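Local coordinates for protein-arginine-phosphatase (Geobacillus stearothermophilus, PDB 4PIC) that removes phosphate groups from phosphorylated arginine side chains of proteins, probably opposing the arginine kinase McsB, and shows almost no activity against phosphotyrosine peptides, at residues L22-N25 and K26-P29; V53-K57 and G58-A62; A81-S84 and G85-D88; T103-Q106 and F107-T111. All coordinates share one frame; numbering follows the deposited sequence.

Three contacts are turns at helix ends and interaction 4 takes in a whole short helix; all are partly buried and divide into two pairs. Interactions 1 and 2 end helices 15-25 and 48-56; they meet where Leu-22 and Asn-25 pack against Ile-59, and Leu-22 reaches Leu-54. Both keep leucines buried and put polar ends at the surface, an amide gripping a carbonyl in the first and a salt bridge in the second. Interactions 3 and 4 sit beside each other and start helices after neighbouring strands of the parallel sheet, each with a threonine N-cap. Interaction 3 borders the catalytic site, whereas interaction 4 runs from its cap through a short helix to the turn that ends it.

Interaction 1 (L22-N25 and K26-P29); sequences LLEN and KQLP
Gln-27 folds back onto Glu-24 at the C-terminal end of helix 15-25, the helix of the beta-alpha-beta crossover between strands 3-9 and 31-37. The Gln-27 backbone turns to positive phi (52°), and its side chain bends at chi2 (-72°), which brings the amide back to the carbonyl of Glu-24. There Gln-27 NE2 donates to Glu-24 O at 3.1 Å, while Gln-27 N reaches the same oxygen at 3.0 Å; the two donors come from opposite faces of the carbonyl plane. Glu-24 has its own bend at chi2, bringing OE2 to 3.2 Å from Gln-27 NE2, a weak bond. The carboxylate and amide planes stand 81° apart. On the exposed side of the turn the amide nitrogen thus donates to a backbone oxygen and, weakly, to a side-chain one.

An apolar contact joins Leu-23 and Leu-28: Leu-23 CD1 comes to 3.8 Å from Leu-28 CD1, the two leucines meeting crosswise. Leu-23 continues inward to Ile-5, Phe-7 and Val-33 of the sheet, and Leu-28 rests on Ala-141 and Gln-145 of helix 123-150.

Lys-26 leads away to a salt bridge with Asp-138 of that helix, while its backbone N donates to Leu-23 O. Leu-23 O also accepts a hydrogen bond from a water at 2.9 Å, and the water in turn accepts from Leu-28 N.

Interaction 2 (V53-K57 and G58-A62); sequences VLKEK and GIEAA
With its CG trans to the backbone nitrogen (chi1 -170°), Lys-55 runs out straight until a bend at chi4 (75°) turns NZ toward Glu-60, whose CG lies trans to its own carbonyl carbon and whose chain stays extended. Lys-55 NZ meets Glu-60 OE2 at 2.7 Å, a short salt bridge that arrives from above the carboxylate plane. Beneath it the helix 48-56 closes with a Schellman motif: Ile-59 N donates to Leu-54 O at 3.0 Å, and Gly-58 N to Lys-55 O at 2.9 Å. Gly-58 is the C-prime residue, with positive phi; a CB there would run into Lys-57 O. Leu-54 O is held twice, since Lys-57 N reaches it from the opposite face to Ile-59 N.

On the buried side Leu-54 and Ile-59 lie CB to CB at 4.1 Å, and they continue onto Ala-21, Leu-22 and Asn-25 of helix 15-25. Glu-56 and Lys-57 turn to helix 123-150 instead, pairing with Arg-127 and Glu-134. The chemistry is thus split: Leu-54 O and Lys-55 O are satisfied by backbone N-H groups of the turn, an apolar pair seats the turn on its neighbour, and the exposed ion pair probably ties the departing chain back to the last helical turn.

Interaction 3 (A81-S84 and G85-D88); sequences AMTS and GHKD
The imidazole of His-86 lies against Thr-83, whose backbone N sits at the ring edge, in plane, while Thr-83 OG1 and Met-82 CB approach the ring obliquely. Thr-83 OG1 is 2.8 Å from His-86 ND1, and Thr-83 CG2 adds a methyl contact beside ND1 at 3.7 Å. Chi1 of Thr-83 (70°) tucks OG1 between its own N and carbonyl carbon, where it accepts from His-86 N at 3.0 Å: the N-cap bond of helix 84-93. Lys-87 N then donates to Thr-83 O at 3.0 Å, and Asp-88 N to Ser-84 O at 2.7 Å. Ala-81 CB lies 3.9 Å from His-86 CB.

With a valine in place of Thr-83, which has no hydroxyl, His-86 N would probably lose its capping acceptor and the ring would be freer to turn. The other ring nitrogen, NE2, is hydrogen-bonded to Thr-10, and the ring also touches Cys-9, the nucleophile. Thr-83 and His-86 both pack on Arg-15, and a bound phosphate ion lies about 3 Å from the His-86 side chain at nearest atoms. This is an N-capped helix start following a strand of the parallel sheet, set beside the phosphate-binding loop of a low molecular weight phosphotyrosine phosphatase fold.

Interaction 4 (T103-Q106 and F107-T111); sequences TLKQ and FVSGT
Lys-105 O is gripped twice by Ser-109: the backbone N donates at 2.9 Å, and the hydroxyl OG, from the opposite face of the carbonyl plane, at 2.6 Å. Chi1 of Ser-109 (81°) turns OG back toward Lys-105 O to make this short bond, and Ser-109 OG in turn accepts from Thr-111 N at 3.2 Å, an ST turn. Replacing this serine with an alanine is likely to cost Lys-105 O its shorter bond and Thr-111 N its acceptor, setting the turn after the helix free to shift. The Lys-105 chain, bent at chi2, runs over the hydroxyl with CD 3.4 Å from Ser-109 OG, and its CE runs alongside the Thr-111 methyl, CG2. Gly-110, with positive phi, leaves the helix while its N still donates to Gln-106 O.

At the other end Gln-106 N donates to Thr-103 OG1 at 3.0 Å, and Gln-106 OE1 accepts from Thr-103 N at 3.0 Å. Thr-103 OG1 also bonds to Asp-112, past the far end of this helix. Leu-104 and Val-108 turn to Leu-133, Leu-136 and Leu-140 of helix 123-150, and Phe-107 meets Phe-102 and His-78, with Lys-143 in a cation-pi contact. Together they make a short helix opened by a capping box after the outermost strand of the sheet within this chain and closed by a glycine and an ST turn.

Interaction 1 (L22-N25 and K26-P29)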
ATOM      1  N   LEU A  22      -8.666 -19.962   8.294  1.00 10.18           N
ATOM      2  CA  LEU A  22      -9.450 -21.026   7.673  1.00 12.48           C
ATOM      3  C   LEU A  22      -8.546 -22.124   7.145  1.00 10.95           C
ATOM      4  O   LEU A  22      -8.853 -23.305   7.292  1.00 11.40           O
ATOM      5  CB  LEU A  22     -10.327 -20.464   6.551  1.00 11.08           C
ATOM      6  CG  LEU A  22     -11.514 -19.644   7.049  1.00 11.15           C
ATOM      7  CD1 LEU A  22     -12.057 -18.814   5.904  1.00 12.84           C
ATOM      8  CD2 LEU A  22     -12.583 -20.586   7.590  1.00 13.58           C
ATOM      9  N   LEU A  23      -7.426 -21.755   6.538  1.00 10.65           N
ATOM     10  CA  LEU A  23      -6.551 -22.779   5.975  1.00 12.12           C
ATOM     11  C   LEU A  23      -5.826 -23.518   7.090  1.00 12.56           C
ATOM     12  O   LEU A  23      -5.736 -24.752   7.066  1.00 13.07           O
ATOM     13  CB  LEU A  23      -5.556 -22.173   4.976  1.00 12.44           C
ATOM     14  CG  LEU A  23      -4.556 -23.143   4.335  1.00 11.74           C
ATOM     15  CD1 LEU A  23      -5.287 -24.297   3.648  1.00 14.74           C
ATOM     16  CD2 LEU A  23      -3.639 -22.400   3.363  1.00 13.12           C
ATOM     17  N   GLU A  24      -5.338 -22.779   8.082  1.00 13.76           N
ATOM     18  CA  GLU A  24      -4.587 -23.373   9.179  1.00 13.98           C
ATOM     19  C   GLU A  24      -5.460 -24.342   9.965  1.00 15.25           C
ATOM     20  O   GLU A  24      -4.987 -25.390  10.419  1.00 15.57           O
ATOM     21  CB  GLU A  24      -4.023 -22.274  10.092  1.00 16.36           C
ATOM     22  CG  GLU A  24      -3.272 -22.774  11.324  1.00 21.61           C
ATOM     23  CD  GLU A  24      -1.947 -23.448  10.998  1.00 27.57           C
ATOM     24  OE1 GLU A  24      -1.479 -23.357   9.840  1.00 28.86           O
ATOM     25  OE2 GLU A  24      -1.368 -24.076  11.912  1.00 34.27           O
ATOM     26  N   ASN A  25      -6.743 -24.019  10.088  1.00 13.99           N
ATOM     27  CA  ASN A  25      -7.669 -24.892  10.812  1.00 14.82           C
ATOM     28  C   ASN A  25      -7.750 -26.294  10.220  1.00 16.55           C
ATOM     29  O   ASN A  25      -8.062 -27.250  10.929  1.00 16.46           O
ATOM     30  CB  ASN A  25      -9.073 -24.288  10.866  1.00 15.41           C
ATOM     31  CG  ASN A  25      -9.908 -24.868  11.989  1.00 19.62           C
ATOM     32  OD1 ASN A  25      -9.445 -24.983  13.125  1.00 21.27           O
ATOM     33  ND2 ASN A  25     -11.138 -25.232  11.678  1.00 20.96           N
ATOM     34  N   LYS A  26      -7.482 -26.419   8.926  1.00 12.80           N
ATOM     35  CA  LYS A  26      -7.533 -27.731   8.274  1.00 15.16           C
ATOM     36  C   LYS A  26      -6.354 -28.626   8.639  1.00 16.74           C
ATOM     37  O   LYS A  26      -6.421 -29.844   8.445  1.00 17.18           O
ATOM     38  CB  LYS A  26      -7.594 -27.581   6.758  1.00 17.06           C
ATOM     39  CG  LYS A  26      -8.852 -26.898   6.240  1.00 16.03           C
ATOM     40  CD  LYS A  26      -8.772 -26.719   4.731  1.00 18.15           C
ATOM     41  CE  LYS A  26     -10.093 -26.235   4.166  1.00 21.89           C
ATOM     42  NZ  LYS A  26     -11.148 -27.286   4.297  1.00 25.20           N
ATOM     43  N   GLN A  27      -5.267 -28.028   9.121  1.00 16.17           N
ATOM     44  CA  GLN A  27      -4.079 -28.782   9.531  1.00 20.31           C
ATOM     45  C   GLN A  27      -3.612 -29.734   8.432  1.00 17.36           C
ATOM     46  O   GLN A  27      -3.394 -30.937   8.660  1.00 17.77           O
ATOM     47  CB  GLN A  27      -4.357 -29.544  10.829  1.00 20.72           C
ATOM     48  CG  GLN A  27      -4.472 -28.627  12.038  1.00 21.98           C
ATOM     49  CD  GLN A  27      -3.133 -28.054  12.449  1.00 29.69           C
ATOM     50  OE1 GLN A  27      -2.220 -28.792  12.825  1.00 34.41           O
ATOM     51  NE2 GLN A  27      -3.003 -26.733  12.378  1.00 29.04           N
ATOM     52  N   LEU A  28      -3.488 -29.203   7.223  1.00 14.54           N
ATOM     53  CA  LEU A  28      -3.070 -30.025   6.095  1.00 15.44           C
ATOM     54  C   LEU A  28      -1.591 -30.368   6.226  1.00 16.47           C
ATOM     55  O   LEU A  28      -0.758 -29.480   6.374  1.00 16.55           O
ATOM     56  CB  LEU A  28      -3.299 -29.285   4.778  1.00 14.95           C
ATOM     57  CG  LEU A  28      -4.686 -28.742   4.453  1.00 15.57           C
ATOM     58  CD1 LEU A  28      -4.619 -27.974   3.133  1.00 15.16           C
ATOM     59  CD2 LEU A  28      -5.718 -29.858   4.388  1.00 16.80           C
ATOM     60  N   PRO A  29      -1.257 -31.667   6.171  1.00 15.05           N
ATOM     61  CA  PRO A  29       0.160 -32.052   6.188  1.00 16.27           C
ATOM     62  C   PRO A  29       0.925 -31.381   5.049  1.00 15.50           C
ATOM     63  O   PRO A  29       0.398 -31.278   3.945  1.00 14.39           O
ATOM     64  CB  PRO A  29       0.108 -33.571   5.961  1.00 15.42           C
ATOM     65  CG  PRO A  29      -1.223 -33.979   6.481  1.00 17.46           C
ATOM     66  CD  PRO A  29      -2.159 -32.836   6.185  1.00 14.63           C
TER
HETATM   67  O   HOH W   1      -3.356 -26.339   6.788  1.00 14.53           O

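Interaction 2 (V53-K57 and G58-A62)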
ATOM      1  N   VAL A  53     -16.839 -13.846  13.287  1.00 12.64           N
ATOM      2  CA  VAL A  53     -17.283 -14.771  12.247  1.00 13.29           C
ATOM      3  C   VAL A  53     -16.411 -16.028  12.189  1.00 11.18           C
ATOM      4  O   VAL A  53     -16.899 -17.120  11.855  1.00 11.60           O
ATOM      5  CB  VAL A  53     -17.456 -14.106  10.862  1.00 12.28           C
ATOM      6  CG1 VAL A  53     -18.394 -12.900  10.976  1.00 12.57           C
ATOM      7  CG2 VAL A  53     -16.119 -13.673  10.314  1.00 12.86           C
ATOM      8  N   LEU A  54     -15.141 -15.908  12.574  1.00 10.83           N
ATOM      9  CA  LEU A  54     -14.319 -17.111  12.726  1.00 11.54           C
ATOM     10  C   LEU A  54     -14.827 -17.967  13.884  1.00 11.58           C
ATOM     11  O   LEU A  54     -14.899 -19.189  13.769  1.00 11.91           O
ATOM     12  CB  LEU A  54     -12.834 -16.780  12.895  1.00 11.70           C
ATOM     13  CG  LEU A  54     -12.159 -16.240  11.630  1.00 10.37           C
ATOM     14  CD1 LEU A  54     -10.768 -15.736  11.964  1.00 12.19           C
ATOM     15  CD2 LEU A  54     -12.100 -17.306  10.524  1.00 11.40           C
ATOM     16  N   LYS A  55     -15.198 -17.328  14.984  1.00 12.49           N
ATOM     17  CA  LYS A  55     -15.729 -18.047  16.142  1.00 14.22           C
ATOM     18  C   LYS A  55     -16.978 -18.854  15.766  1.00 14.28           C
ATOM     19  O   LYS A  55     -17.188 -19.962  16.279  1.00 12.93           O
ATOM     20  CB  LYS A  55     -16.046 -17.061  17.275  1.00 14.01           C
ATOM     21  CG  LYS A  55     -16.376 -17.719  18.612  1.00 19.05           C
ATOM     22  CD  LYS A  55     -16.879 -16.684  19.614  1.00 21.36           C
ATOM     23  CE  LYS A  55     -16.841 -17.226  21.037  1.00 28.14           C
ATOM     24  NZ  LYS A  55     -15.450 -17.267  21.579  1.00 30.83           N
ATOM     25  N   GLU A  56     -17.788 -18.324  14.852  1.00 12.04           N
ATOM     26  CA  GLU A  56     -19.008 -19.009  14.422  1.00 13.74           C
ATOM     27  C   GLU A  56     -18.699 -20.347  13.758  1.00 13.61           C
ATOM     28  O   GLU A  56     -19.535 -21.257  13.732  1.00 17.03           O
ATOM     29  CB  GLU A  56     -19.805 -18.143  13.447  1.00 14.42           C
ATOM     30  CG  GLU A  56     -20.307 -16.850  14.041  1.00 14.90           C
ATOM     31  CD  GLU A  56     -20.911 -15.911  13.012  1.00 17.72           C
ATOM     32  OE1 GLU A  56     -21.026 -16.288  11.822  1.00 16.84           O
ATOM     33  OE2 GLU A  56     -21.288 -14.790  13.407  1.00 19.94           O
ATOM     34  N   LYS A  57     -17.507 -20.454  13.188  1.00 12.29           N
ATOM     35  CA  LYS A  57     -17.074 -21.695  12.555  1.00 13.37           C
ATOM     36  C   LYS A  57     -16.098 -22.494  13.417  1.00 13.95           C
ATOM     37  O   LYS A  57     -15.421 -23.403  12.920  1.00 15.39           O
ATOM     38  CB  LYS A  57     -16.474 -21.395  11.181  1.00 15.18           C
ATOM     39  CG  LYS A  57     -17.488 -20.821  10.196  1.00 19.38           C
ATOM     40  CD  LYS A  57     -18.766 -21.665  10.194  1.00 24.69           C
ATOM     41  CE  LYS A  57     -19.759 -21.219   9.129  1.00 26.28           C
ATOM     42  NZ  LYS A  57     -19.323 -21.630   7.767  1.00 29.82           N
ATOM     43  N   GLY A  58     -16.040 -22.156  14.701  1.00 13.56           N
ATOM     44  CA  GLY A  58     -15.234 -22.877  15.668  1.00 14.74           C
ATOM     45  C   GLY A  58     -13.768 -22.507  15.733  1.00 15.93           C
ATOM     46  O   GLY A  58     -12.964 -23.223  16.332  1.00 20.50           O
ATOM     47  N   ILE A  59     -13.404 -21.386  15.116  1.00 13.24           N
ATOM     48  CA  ILE A  59     -12.006 -21.006  15.024  1.00 17.27           C
ATOM     49  C   ILE A  59     -11.723 -19.849  15.975  1.00 17.19           C
ATOM     50  O   ILE A  59     -12.408 -18.827  15.941  1.00 17.79           O
ATOM     51  CB  ILE A  59     -11.652 -20.633  13.584  1.00 15.24           C
ATOM     52  CG1 ILE A  59     -11.778 -21.870  12.690  1.00 15.79           C
ATOM     53  CG2 ILE A  59     -10.242 -20.057  13.509  1.00 17.48           C
ATOM     54  CD1 ILE A  59     -11.689 -21.557  11.196  1.00 16.42           C
ATOM     55  N   GLU A  60     -10.748 -20.040  16.860  1.00 18.60           N
ATOM     56  CA  GLU A  60     -10.361 -19.015  17.825  1.00 23.24           C
ATOM     57  C   GLU A  60      -8.849 -18.992  17.865  1.00 27.23           C
ATOM     58  O   GLU A  60      -8.227 -19.384  18.854  1.00 34.49           O
ATOM     59  CB  GLU A  60     -10.913 -19.323  19.222  1.00 23.87           C
ATOM     60  CG  GLU A  60     -12.435 -19.376  19.316  1.00 25.41           C
ATOM     61  CD  GLU A  60     -12.925 -19.828  20.688  1.00 27.12           C
ATOM     62  OE1 GLU A  60     -12.841 -21.040  20.983  1.00 29.35           O
ATOM     63  OE2 GLU A  60     -13.386 -18.971  21.474  1.00 30.63           O
ATOM     64  N   ALA A  61      -8.258 -18.536  16.771  1.00 27.34           N
ATOM     65  CA  ALA A  61      -6.819 -18.599  16.609  1.00 29.93           C
ATOM     66  C   ALA A  61      -6.165 -17.283  17.015  1.00 30.49           C
ATOM     67  O   ALA A  61      -6.779 -16.224  16.932  1.00 30.22           O
ATOM     68  CB  ALA A  61      -6.481 -18.936  15.183  1.00 31.93           C
ATOM     69  N   ALA A  62      -4.918 -17.367  17.464  1.00 31.63           N
ATOM     70  CA  ALA A  62      -4.130 -16.181  17.741  1.00 30.31           C
ATOM     71  C   ALA A  62      -3.705 -15.561  16.416  1.00 29.28           C
ATOM     72  O   ALA A  62      -3.229 -16.261  15.513  1.00 31.40           O
ATOM     73  CB  ALA A  62      -2.910 -16.537  18.583  1.00 33.60           C
TER

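Interaction 3 (A81-S84 and G85-D88)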
ATOM      1  N   ALA A  81      -3.110 -13.190  -2.905  1.00 10.61           N
ATOM      2  CA  ALA A  81      -3.654 -11.885  -2.589  1.00 10.30           C
ATOM      3  C   ALA A  81      -5.175 -11.939  -2.482  1.00 11.90           C
ATOM      4  O   ALA A  81      -5.834 -12.720  -3.165  1.00 10.75           O
ATOM      5  CB  ALA A  81      -3.237 -10.870  -3.663  1.00 11.93           C
HETATM    6  N   MSE A  82      -5.738 -11.074  -1.648  1.00 10.05           N
HETATM    7  CA  MSE A  82      -7.189 -11.033  -1.497  1.00 10.81           C
HETATM    8  C   MSE A  82      -7.874 -10.417  -2.714  1.00 13.76           C
HETATM    9  O   MSE A  82      -9.020 -10.744  -3.020  1.00 14.60           O
HETATM   10  CB  MSE A  82      -7.588 -10.285  -0.208  1.00 11.07           C
HETATM   11  CG  MSE A  82      -7.112 -10.953   1.098  1.00 11.51           C
HETATM   12 SE   MSE A  82      -7.844 -12.714   1.464  1.00 15.34          SE
HETATM   13  CE  MSE A  82      -6.617 -13.802   0.456  1.00 12.23           C
ATOM     14  N   THR A  83      -7.181  -9.505  -3.390  1.00 13.06           N
ATOM     15  CA  THR A  83      -7.760  -8.776  -4.521  1.00 15.07           C
ATOM     16  C   THR A  83      -6.712  -8.608  -5.609  1.00 14.18           C
ATOM     17  O   THR A  83      -5.520  -8.723  -5.336  1.00 12.54           O
ATOM     18  CB  THR A  83      -8.219  -7.353  -4.109  1.00 15.56           C
ATOM     19  OG1 THR A  83      -7.072  -6.531  -3.847  1.00 14.36           O
ATOM     20  CG2 THR A  83      -9.121  -7.384  -2.880  1.00 16.59           C
ATOM     21  N   SER A  84      -7.147  -8.288  -6.824  1.00 17.32           N
ATOM     22  CA  SER A  84      -6.206  -7.987  -7.900  1.00 16.71           C
ATOM     23  C   SER A  84      -5.357  -6.749  -7.593  1.00 16.27           C
ATOM     24  O   SER A  84      -4.163  -6.710  -7.924  1.00 16.69           O
ATOM     25  CB  SER A  84      -6.927  -7.845  -9.245  1.00 21.44           C
ATOM     26  OG  SER A  84      -7.886  -6.811  -9.207  1.00 28.57           O
ATOM     27  N   GLY A  85      -5.960  -5.757  -6.940  1.00 17.09           N
ATOM     28  CA  GLY A  85      -5.235  -4.566  -6.526  1.00 16.50           C
ATOM     29  C   GLY A  85      -4.062  -4.927  -5.643  1.00 14.29           C
ATOM     30  O   GLY A  85      -2.958  -4.412  -5.812  1.00 13.92           O
ATOM     31  N   HIS A  86      -4.289  -5.839  -4.701  1.00 13.35           N
ATOM     32  CA  HIS A  86      -3.202  -6.280  -3.836  1.00 12.36           C
ATOM     33  C   HIS A  86      -2.155  -7.037  -4.640  1.00 12.82           C
ATOM     34  O   HIS A  86      -0.953  -6.843  -4.439  1.00 12.74           O
ATOM     35  CB  HIS A  86      -3.729  -7.170  -2.713  1.00 11.39           C
ATOM     36  CG  HIS A  86      -4.495  -6.428  -1.667  1.00 11.52           C
ATOM     37  ND1 HIS A  86      -5.817  -6.693  -1.391  1.00 15.13           N
ATOM     38  CD2 HIS A  86      -4.122  -5.434  -0.823  1.00 12.31           C
ATOM     39  CE1 HIS A  86      -6.232  -5.884  -0.428  1.00 13.57           C
ATOM     40  NE2 HIS A  86      -5.222  -5.118  -0.064  1.00 13.25           N
ATOM     41  N   LYS A  87      -2.608  -7.923  -5.526  1.00 12.17           N
ATOM     42  CA  LYS A  87      -1.690  -8.643  -6.400  1.00 13.85           C
ATOM     43  C   LYS A  87      -0.812  -7.672  -7.178  1.00 13.18           C
ATOM     44  O   LYS A  87       0.415  -7.824  -7.222  1.00 11.79           O
ATOM     45  CB  LYS A  87      -2.454  -9.550  -7.361  1.00 14.72           C
ATOM     46  CG  LYS A  87      -1.534 -10.309  -8.320  1.00 16.33           C
ATOM     47  CD  LYS A  87      -2.325 -11.135  -9.314  1.00 18.96           C
ATOM     48  CE  LYS A  87      -1.543 -11.336 -10.602  1.00 24.80           C
ATOM     49  NZ  LYS A  87      -1.214 -10.020 -11.221  1.00 31.49           N
ATOM     50  N   ASP A  88      -1.435  -6.657  -7.765  1.00 14.02           N
ATOM     51  CA  ASP A  88      -0.694  -5.689  -8.564  1.00 16.73           C
ATOM     52  C   ASP A  88       0.319  -4.921  -7.716  1.00 14.74           C
ATOM     53  O   ASP A  88       1.448  -4.716  -8.136  1.00 14.98           O
ATOM     54  CB  ASP A  88      -1.646  -4.719  -9.267  1.00 18.62           C
ATOM     55  CG  ASP A  88      -2.459  -5.381 -10.362  1.00 19.61           C
ATOM     56  OD1 ASP A  88      -2.067  -6.463 -10.846  1.00 21.93           O
ATOM     57  OD2 ASP A  88      -3.498  -4.801 -10.736  1.00 27.16           O
TER

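Interaction 4 (T103-Q106 and F107-T111)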
ATOM      1  N   THR A 103      -4.135 -13.811  -7.231  1.00 14.86           N
ATOM      2  CA  THR A 103      -5.274 -13.664  -6.320  1.00 13.21           C
ATOM      3  C   THR A 103      -5.683 -15.064  -5.899  1.00 14.03           C
ATOM      4  O   THR A 103      -5.503 -16.026  -6.651  1.00 14.59           O
ATOM      5  CB  THR A 103      -6.491 -12.958  -6.950  1.00 15.61           C
ATOM      6  OG1 THR A 103      -6.989 -13.733  -8.052  1.00 17.30           O
ATOM      7  CG2 THR A 103      -6.116 -11.554  -7.418  1.00 15.56           C
ATOM      8  N   LEU A 104      -6.223 -15.195  -4.697  1.00 13.70           N
ATOM      9  CA  LEU A 104      -6.705 -16.491  -4.247  1.00 12.09           C
ATOM     10  C   LEU A 104      -7.710 -17.081  -5.246  1.00 15.11           C
ATOM     11  O   LEU A 104      -7.634 -18.258  -5.586  1.00 15.56           O
ATOM     12  CB  LEU A 104      -7.323 -16.353  -2.856  1.00 13.69           C
ATOM     13  CG  LEU A 104      -8.079 -17.543  -2.299  1.00 11.15           C
ATOM     14  CD1 LEU A 104      -7.195 -18.784  -2.189  1.00 12.23           C
ATOM     15  CD2 LEU A 104      -8.662 -17.161  -0.934  1.00 13.00           C
ATOM     16  N   LYS A 105      -8.613 -16.243  -5.736  1.00 16.37           N
ATOM     17  CA  LYS A 105      -9.634 -16.666  -6.689  1.00 16.04           C
ATOM     18  C   LYS A 105      -9.038 -17.199  -7.989  1.00 18.47           C
ATOM     19  O   LYS A 105      -9.440 -18.261  -8.472  1.00 17.71           O
ATOM     20  CB  LYS A 105     -10.591 -15.510  -6.980  1.00 19.44           C
ATOM     21  CG  LYS A 105     -11.679 -15.838  -7.992  1.00 22.30           C
ATOM     22  CD  LYS A 105     -12.656 -16.858  -7.423  1.00 24.66           C
ATOM     23  CE  LYS A 105     -13.893 -17.001  -8.305  1.00 27.43           C
ATOM     24  NZ  LYS A 105     -14.921 -17.907  -7.703  1.00 31.82           N
ATOM     25  N   GLN A 106      -8.082 -16.468  -8.558  1.00 16.60           N
ATOM     26  CA  GLN A 106      -7.486 -16.901  -9.820  1.00 18.90           C
ATOM     27  C   GLN A 106      -6.727 -18.211  -9.642  1.00 19.00           C
ATOM     28  O   GLN A 106      -6.771 -19.084 -10.510  1.00 19.67           O
ATOM     29  CB  GLN A 106      -6.593 -15.807 -10.429  1.00 20.52           C
ATOM     30  CG  GLN A 106      -5.158 -15.777  -9.920  1.00 23.87           C
ATOM     31  CD  GLN A 106      -4.276 -14.795 -10.686  1.00 24.12           C
ATOM     32  OE1 GLN A 106      -4.030 -13.676 -10.232  1.00 21.44           O
ATOM     33  NE2 GLN A 106      -3.793 -15.219 -11.854  1.00 29.89           N
ATOM     34  N   PHE A 107      -6.070 -18.375  -8.496  1.00 15.91           N
ATOM     35  CA  PHE A 107      -5.253 -19.559  -8.276  1.00 17.03           C
ATOM     36  C   PHE A 107      -6.060 -20.851  -8.166  1.00 18.39           C
ATOM     37  O   PHE A 107      -5.609 -21.921  -8.607  1.00 18.50           O
ATOM     38  CB  PHE A 107      -4.383 -19.391  -7.034  1.00 16.67           C
ATOM     39  CG  PHE A 107      -3.444 -20.531  -6.817  1.00 16.82           C
ATOM     40  CD1 PHE A 107      -2.369 -20.727  -7.669  1.00 18.49           C
ATOM     41  CD2 PHE A 107      -3.636 -21.417  -5.771  1.00 18.18           C
ATOM     42  CE1 PHE A 107      -1.500 -21.780  -7.480  1.00 20.64           C
ATOM     43  CE2 PHE A 107      -2.771 -22.479  -5.576  1.00 18.34           C
ATOM     44  CZ  PHE A 107      -1.700 -22.664  -6.435  1.00 19.53           C
ATOM     45  N   VAL A 108      -7.250 -20.771  -7.576  1.00 17.20           N
ATOM     46  CA  VAL A 108      -8.043 -21.982  -7.402  1.00 18.37           C
ATOM     47  C   VAL A 108      -9.165 -22.147  -8.432  1.00 20.68           C
ATOM     48  O   VAL A 108      -9.718 -23.234  -8.556  1.00 23.91           O
ATOM     49  CB  VAL A 108      -8.626 -22.087  -5.979  1.00 19.60           C
ATOM     50  CG1 VAL A 108      -7.513 -22.124  -4.940  1.00 19.65           C
ATOM     51  CG2 VAL A 108      -9.545 -20.924  -5.715  1.00 20.38           C
ATOM     52  N   SER A 109      -9.500 -21.094  -9.172  1.00 21.42           N
ATOM     53  CA  SER A 109     -10.672 -21.148 -10.056  1.00 21.47           C
ATOM     54  C   SER A 109     -10.396 -20.843 -11.528  1.00 24.71           C
ATOM     55  O   SER A 109     -11.213 -21.166 -12.390  1.00 27.38           O
ATOM     56  CB  SER A 109     -11.767 -20.197  -9.559  1.00 22.58           C
ATOM     57  OG  SER A 109     -11.501 -18.858  -9.962  1.00 26.56           O
ATOM     58  N   GLY A 110      -9.279 -20.189 -11.820  1.00 25.13           N
ATOM     59  CA  GLY A 110      -8.969 -19.831 -13.196  1.00 28.16           C
ATOM     60  C   GLY A 110      -9.690 -18.600 -13.727  1.00 29.81           C
ATOM     61  O   GLY A 110      -9.399 -18.130 -14.831  1.00 32.34           O
ATOM     62  N   THR A 111     -10.653 -18.086 -12.967  1.00 28.86           N
ATOM     63  CA  THR A 111     -11.213 -16.777 -13.275  1.00 25.71           C
ATOM     64  C   THR A 111     -10.801 -15.822 -12.169  1.00 28.79           C
ATOM     65  O   THR A 111     -10.288 -16.245 -11.130  1.00 29.71           O
ATOM     66  CB  THR A 111     -12.754 -16.797 -13.442  1.00 26.63           C
ATOM     67  OG1 THR A 111     -13.214 -15.498 -13.857  1.00 24.88           O
ATOM     68  CG2 THR A 111     -13.438 -17.188 -12.136  1.00 25.81           C
TER